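Local coordinates for protein DNA polymerase (Bacillus phage phi29, PDB 2PY5) that replicates the viral genome from a protein primer by strand displacement, with high processivity and fidelity, and proofreads with its own 3'-5' exonuclease, at residues Gly98-Cys106 with His116-Lys124. The protein carries 2 engineered substitutions. Sequence-based numbering, arbitrary orientation.
Sequences GQWYMIDIC and HTVIYDSLK. With nucleotides of chain C; nucleotides of chain B.
Lys124 reaches from the short helix 122-125 to the beginning of strand 100-110, at Trp100 and Tyr101. From CB, directed toward the strand, CG comes near Tyr101 CD2, CD stands above the ring plane just outside CD2 and CE2, and CE sits over one face, 3.8 Å from the Tyr101 centroid, a CH-pi contact. The chi2 bend brings CD and CE to the ring, and that at chi4 lifts NZ off its face, where it donates to Trp100 O, bridges to Asp121 OD2 at 2.8 Å and donates to a water that also accepts from Trp100 N. A long, flexible cation suits this place, greasy along its shaft and charged at its end. Asp121 serves twice, because its OD1 caps the helix, accepting from Leu123 N, and also accepts from Leu63 N.

Beyond it the strands run antiparallel, at 167°. Ile103 and Ile119 bond in both directions, with Ile103 N to Ile119 O at 2.9 Å, and Ile105 and Thr117 do likewise. Branched residues favour the extended backbone, and Ile105 CD1 touches Ile119 CD1 at 3.9 Å on the face where Ile119 packs against helix 63-76. On the other face Met102 CG presses tightly on Val118 CG1, 3.5 Å away. With CG anti to the backbone N (chi1 -175°), the flexible Met102 chain extends to DNA, its SD 3.2 Å from N1 of DG2 of chain C. Tyr101's opposite face meets the sugar of DA3 of chain C, while Trp100 NE1 donates to O4 of DT5 of chain B at 3.0 Å. Tyr101 and Met102, both facing Ile93, form a classic beta bulge. The whole is a beta-hairpin of the exonuclease domain's mixed sheet, leading at Asp121 into a helix bearing Ser122 and Leu123, which bind single-stranded DNA and are essential for exonucleolysis.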
loop_
_atom_site.group_PDB
_atom_site.type_symbol
_atom_site.label_atom_id
_atom_site.label_comp_id
_atom_site.label_asym_id
_atom_site.label_seq_id
_atom_site.Cartn_x
_atom_site.Cartn_y
_atom_site.Cartn_z
ATOM N N GLY F 98 5.371 2.071 -12.568
ATOM C CA GLY F 98 6.080 3.267 -12.161
ATOM C C GLY F 98 6.562 3.271 -10.725
ATOM O O GLY F 98 6.855 4.341 -10.191
ATOM N N GLN F 99 6.683 2.088 -10.117
ATOM C CA GLN F 99 7.297 1.985 -8.791
ATOM C C GLN F 99 8.815 1.863 -8.937
ATOM O O GLN F 99 9.292 1.020 -9.685
ATOM C CB GLN F 99 6.711 0.815 -8.027
ATOM C CG GLN F 99 5.201 0.967 -7.854
ATOM C CD GLN F 99 4.687 0.532 -6.520
ATOM O OE1 GLN F 99 3.700 -0.207 -6.439
ATOM N NE2 GLN F 99 5.331 0.991 -5.454
ATOM N N TRP F 100 9.550 2.697 -8.200
ATOM C CA TRP F 100 11.015 2.757 -8.243
ATOM C C TRP F 100 11.597 1.966 -7.091
ATOM O O TRP F 100 11.209 2.195 -5.919
ATOM C CB TRP F 100 11.515 4.204 -8.168
ATOM C CG TRP F 100 11.212 5.000 -9.411
ATOM C CD1 TRP F 100 10.017 5.063 -10.082
ATOM C CD2 TRP F 100 12.113 5.846 -10.111
ATOM N NE1 TRP F 100 10.136 5.876 -11.175
ATOM C CE2 TRP F 100 11.408 6.383 -11.209
ATOM C CE3 TRP F 100 13.453 6.208 -9.925
ATOM C CZ2 TRP F 100 12.010 7.247 -12.113
ATOM C CZ3 TRP F 100 14.052 7.093 -10.844
ATOM C CH2 TRP F 100 13.325 7.593 -11.905
ATOM N N TYR F 101 12.494 1.033 -7.421
ATOM C CA TYR F 101 13.128 0.144 -6.409
ATOM C C TYR F 101 14.638 0.325 -6.316
ATOM O O TYR F 101 15.205 0.126 -5.246
ATOM C CB TYR F 101 12.861 -1.335 -6.691
ATOM C CG TYR F 101 11.414 -1.716 -6.609
ATOM C CD1 TYR F 101 10.591 -1.571 -7.707
ATOM C CD2 TYR F 101 10.866 -2.188 -5.440
ATOM C CE1 TYR F 101 9.277 -1.904 -7.648
ATOM C CE2 TYR F 101 9.531 -2.532 -5.348
ATOM C CZ TYR F 101 8.724 -2.379 -6.459
ATOM O OH TYR F 101 7.392 -2.734 -6.408
ATOM N N MET F 102 15.302 0.668 -7.414
ATOM C CA MET F 102 16.768 0.630 -7.452
ATOM C C MET F 102 17.315 1.445 -8.603
ATOM O O MET F 102 16.777 1.417 -9.709
ATOM C CB MET F 102 17.271 -0.829 -7.574
ATOM C CG MET F 102 18.804 -0.971 -7.496
ATOM S SD MET F 102 19.376 -2.594 -7.978
ATOM C CE MET F 102 19.158 -2.471 -9.745
ATOM N N ILE F 103 18.420 2.134 -8.322
ATOM C CA ILE F 103 19.342 2.660 -9.333
ATOM C C ILE F 103 20.726 2.135 -8.948
ATOM O O ILE F 103 21.178 2.394 -7.846
ATOM C CB ILE F 103 19.399 4.190 -9.344
ATOM C CG1 ILE F 103 18.014 4.806 -9.517
ATOM C CG2 ILE F 103 20.346 4.683 -10.472
ATOM C CD1 ILE F 103 17.971 6.323 -9.232
ATOM N N ASP F 104 21.368 1.391 -9.840
ATOM C CA ASP F 104 22.682 0.770 -9.568
ATOM C C ASP F 104 23.678 1.384 -10.537
ATOM O O ASP F 104 23.595 1.160 -11.745
ATOM C CB ASP F 104 22.577 -0.724 -9.759
ATOM C CG ASP F 104 23.795 -1.492 -9.263
ATOM O OD1 ASP F 104 23.784 -2.738 -9.371
ATOM O OD2 ASP F 104 24.743 -0.848 -8.781
ATOM N N ILE F 105 24.620 2.169 -10.007
ATOM C CA ILE F 105 25.545 2.918 -10.829
ATOM C C ILE F 105 26.871 2.183 -10.856
ATOM O O ILE F 105 27.509 2.001 -9.805
ATOM C CB ILE F 105 25.746 4.342 -10.261
ATOM C CG1 ILE F 105 24.407 5.093 -10.162
ATOM C CG2 ILE F 105 26.773 5.138 -11.107
ATOM C CD1 ILE F 105 24.458 6.294 -9.259
ATOM N N CYS F 106 27.274 1.749 -12.043
ATOM C CA CYS F 106 28.464 0.905 -12.223
ATOM C C CYS F 106 29.633 1.734 -12.713
ATOM O O CYS F 106 29.558 2.320 -13.784
ATOM C CB CYS F 106 28.193 -0.150 -13.282
ATOM S SG CYS F 106 29.581 -1.227 -13.595
ATOM N N HIS F 116 30.709 -0.090 -7.575
ATOM C CA HIS F 116 29.386 0.445 -7.819
ATOM C C HIS F 116 28.745 1.001 -6.569
ATOM O O HIS F 116 29.132 0.648 -5.471
ATOM C CB HIS F 116 28.482 -0.622 -8.467
ATOM C CG HIS F 116 27.979 -1.697 -7.538
ATOM N ND1 HIS F 116 28.802 -2.544 -6.824
ATOM C CD2 HIS F 116 26.714 -2.105 -7.275
ATOM C CE1 HIS F 116 28.062 -3.398 -6.134
ATOM N NE2 HIS F 116 26.795 -3.156 -6.394
ATOM N N THR F 117 27.749 1.860 -6.765
ATOM C CA THR F 117 26.931 2.372 -5.693
ATOM C C THR F 117 25.502 2.079 -6.051
ATOM O O THR F 117 25.064 2.385 -7.176
ATOM C CB THR F 117 27.159 3.875 -5.469
ATOM O OG1 THR F 117 28.495 4.066 -4.979
ATOM C CG2 THR F 117 26.123 4.467 -4.460
ATOM N N VAL F 118 24.780 1.468 -5.116
ATOM C CA VAL F 118 23.362 1.100 -5.319
ATOM C C VAL F 118 22.499 2.034 -4.504
ATOM O O VAL F 118 22.826 2.354 -3.366
ATOM C CB VAL F 118 23.040 -0.371 -4.977
ATOM C CG1 VAL F 118 21.631 -0.737 -5.510
ATOM C CG2 VAL F 118 24.085 -1.318 -5.571
ATOM N N ILE F 119 21.426 2.522 -5.121
ATOM C CA ILE F 119 20.515 3.429 -4.490
ATOM C C ILE F 119 19.139 2.774 -4.427
ATOM O O ILE F 119 18.572 2.389 -5.464
ATOM C CB ILE F 119 20.423 4.754 -5.277
ATOM C CG1 ILE F 119 21.834 5.279 -5.587
ATOM C CG2 ILE F 119 19.660 5.802 -4.460
ATOM C CD1 ILE F 119 21.881 6.606 -6.346
ATOM N N TYR F 120 18.611 2.688 -3.213
ATOM C CA TYR F 120 17.334 2.063 -2.927
ATOM C C TYR F 120 16.285 3.061 -2.428
ATOM O O TYR F 120 16.601 4.199 -2.067
ATOM C CB TYR F 120 17.541 1.011 -1.871
ATOM C CG TYR F 120 18.414 -0.154 -2.275
ATOM C CD1 TYR F 120 19.640 -0.358 -1.665
ATOM C CD2 TYR F 120 17.990 -1.085 -3.214
ATOM C CE1 TYR F 120 20.417 -1.441 -1.994
ATOM C CE2 TYR F 120 18.779 -2.164 -3.568
ATOM C CZ TYR F 120 19.994 -2.344 -2.938
ATOM O OH TYR F 120 20.811 -3.421 -3.248
ATOM N N ASP F 121 15.040 2.605 -2.376
ATOM C CA ASP F 121 13.921 3.383 -1.843
ATOM C C ASP F 121 13.608 2.945 -0.404
ATOM O O ASP F 121 13.078 1.828 -0.183
ATOM C CB ASP F 121 12.701 3.172 -2.750
ATOM C CG ASP F 121 11.559 4.108 -2.446
ATOM O OD1 ASP F 121 11.744 5.050 -1.631
ATOM O OD2 ASP F 121 10.472 3.916 -3.055
ATOM N N SER F 122 13.882 3.805 0.579
ATOM C CA SER F 122 13.481 3.490 1.962
ATOM C C SER F 122 11.950 3.436 2.121
ATOM O O SER F 122 11.449 2.815 3.067
ATOM C CB SER F 122 14.092 4.442 2.982
ATOM O OG SER F 122 13.855 5.787 2.647
ATOM N N LEU F 123 11.196 4.033 1.193
ATOM C CA LEU F 123 9.721 3.917 1.241
ATOM C C LEU F 123 9.250 2.472 1.043
ATOM O O LEU F 123 8.162 2.070 1.525
ATOM C CB LEU F 123 9.052 4.838 0.216
ATOM C CG LEU F 123 7.536 4.983 0.303
ATOM C CD1 LEU F 123 7.060 5.560 1.613
ATOM C CD2 LEU F 123 7.044 5.849 -0.866
ATOM N N LYS F 124 10.060 1.665 0.345
ATOM C CA LYS F 124 9.707 0.252 0.130
ATOM C C LYS F 124 9.933 -0.565 1.410
ATOM O O LYS F 124 9.301 -1.605 1.614
ATOM C CB LYS F 124 10.519 -0.323 -1.038
ATOM C CG LYS F 124 10.265 0.372 -2.391
ATOM C CD LYS F 124 8.918 0.032 -2.972
ATOM C CE LYS F 124 8.706 0.725 -4.310
ATOM N NZ LYS F 124 8.618 2.199 -4.186
ATOM P P DG C 2 14.795 -13.019 -8.956
ATOM O OP1 DG C 2 14.538 -14.190 -8.086
ATOM O OP2 DG C 2 13.953 -12.803 -10.157
ATOM O "O5'" DG C 2 14.798 -11.680 -8.059
ATOM C "C5'" DG C 2 15.601 -11.702 -6.881
ATOM C "C4'" DG C 2 15.676 -10.390 -6.121
ATOM O "O4'" DG C 2 16.692 -9.549 -6.696
ATOM C "C3'" DG C 2 14.441 -9.509 -6.075
ATOM O "O3'" DG C 2 14.372 -9.025 -4.761
ATOM C "C2'" DG C 2 14.706 -8.364 -7.042
ATOM C "C1'" DG C 2 16.201 -8.229 -6.841
ATOM N N9 DG C 2 16.976 -7.727 -7.957
ATOM C C8 DG C 2 16.746 -7.902 -9.297
ATOM N N7 DG C 2 17.658 -7.355 -10.047
ATOM C C5 DG C 2 18.548 -6.799 -9.130
ATOM C C6 DG C 2 19.733 -6.067 -9.344
ATOM O O6 DG C 2 20.241 -5.776 -10.433
ATOM N N1 DG C 2 20.341 -5.690 -8.145
ATOM C C2 DG C 2 19.856 -5.973 -6.887
ATOM N N2 DG C 2 20.570 -5.521 -5.838
ATOM N N3 DG C 2 18.734 -6.658 -6.677
ATOM C C4 DG C 2 18.148 -7.031 -7.839
ATOM P P DT B 5 3.221 5.326 -18.110
ATOM O OP1 DT B 5 1.844 5.114 -18.632
ATOM O OP2 DT B 5 4.348 4.514 -18.623
ATOM O "O5'" DT B 5 3.637 6.851 -18.368
ATOM C "C5'" DT B 5 2.744 7.905 -18.054
ATOM C "C4'" DT B 5 3.509 9.197 -17.839
ATOM O "O4'" DT B 5 4.264 9.137 -16.605
ATOM C "C3'" DT B 5 4.536 9.541 -18.908
ATOM O "O3'" DT B 5 4.555 10.949 -19.084
ATOM C "C2'" DT B 5 5.855 9.026 -18.336
ATOM C "C1'" DT B 5 5.647 9.335 -16.864
ATOM N N1 DT B 5 6.343 8.434 -15.902
ATOM C C2 DT B 5 7.076 8.981 -14.868
ATOM O O2 DT B 5 7.228 10.191 -14.648
ATOM N N3 DT B 5 7.631 8.026 -14.046
ATOM C C4 DT B 5 7.542 6.650 -14.156
ATOM O O4 DT B 5 8.081 5.914 -13.334
ATOM C C5 DT B 5 6.753 6.155 -15.248
ATOM C C7 DT B 5 6.578 4.689 -15.470
ATOM C C6 DT B 5 6.191 7.062 -16.066
ATOM P P DA C 3 13.047 -9.229 -3.910
ATOM O OP1 DA C 3 13.387 -8.743 -2.558
ATOM O OP2 DA C 3 12.531 -10.610 -4.184
ATOM O "O5'" DA C 3 12.016 -8.212 -4.580
ATOM C "C5'" DA C 3 12.103 -6.859 -4.239
ATOM C "C4'" DA C 3 11.279 -6.071 -5.237
ATOM O "O4'" DA C 3 11.876 -6.215 -6.540
ATOM C "C3'" DA C 3 9.840 -6.528 -5.413
ATOM O "O3'" DA C 3 8.992 -5.722 -4.612
ATOM C "C2'" DA C 3 9.549 -6.265 -6.896
ATOM C "C1'" DA C 3 10.907 -6.295 -7.582
ATOM N N9 DA C 3 11.305 -7.522 -8.276
ATOM C C8 DA C 3 11.240 -8.807 -7.783
ATOM N N7 DA C 3 11.726 -9.722 -8.597
ATOM C C5 DA C 3 12.146 -8.984 -9.693
ATOM C C6 DA C 3 12.748 -9.347 -10.914
ATOM N N6 DA C 3 13.043 -10.611 -11.240
ATOM N N1 DA C 3 13.044 -8.356 -11.793
ATOM C C2 DA C 3 12.747 -7.089 -11.467
ATOM N N3 DA C 3 12.177 -6.628 -10.351
ATOM C C4 DA C 3 11.905 -7.630 -9.501
HETATM O O HOH W 1 7.903 4.138 -6.280
HETATM O O HOH W 2 13.939 -0.056 -2.968
#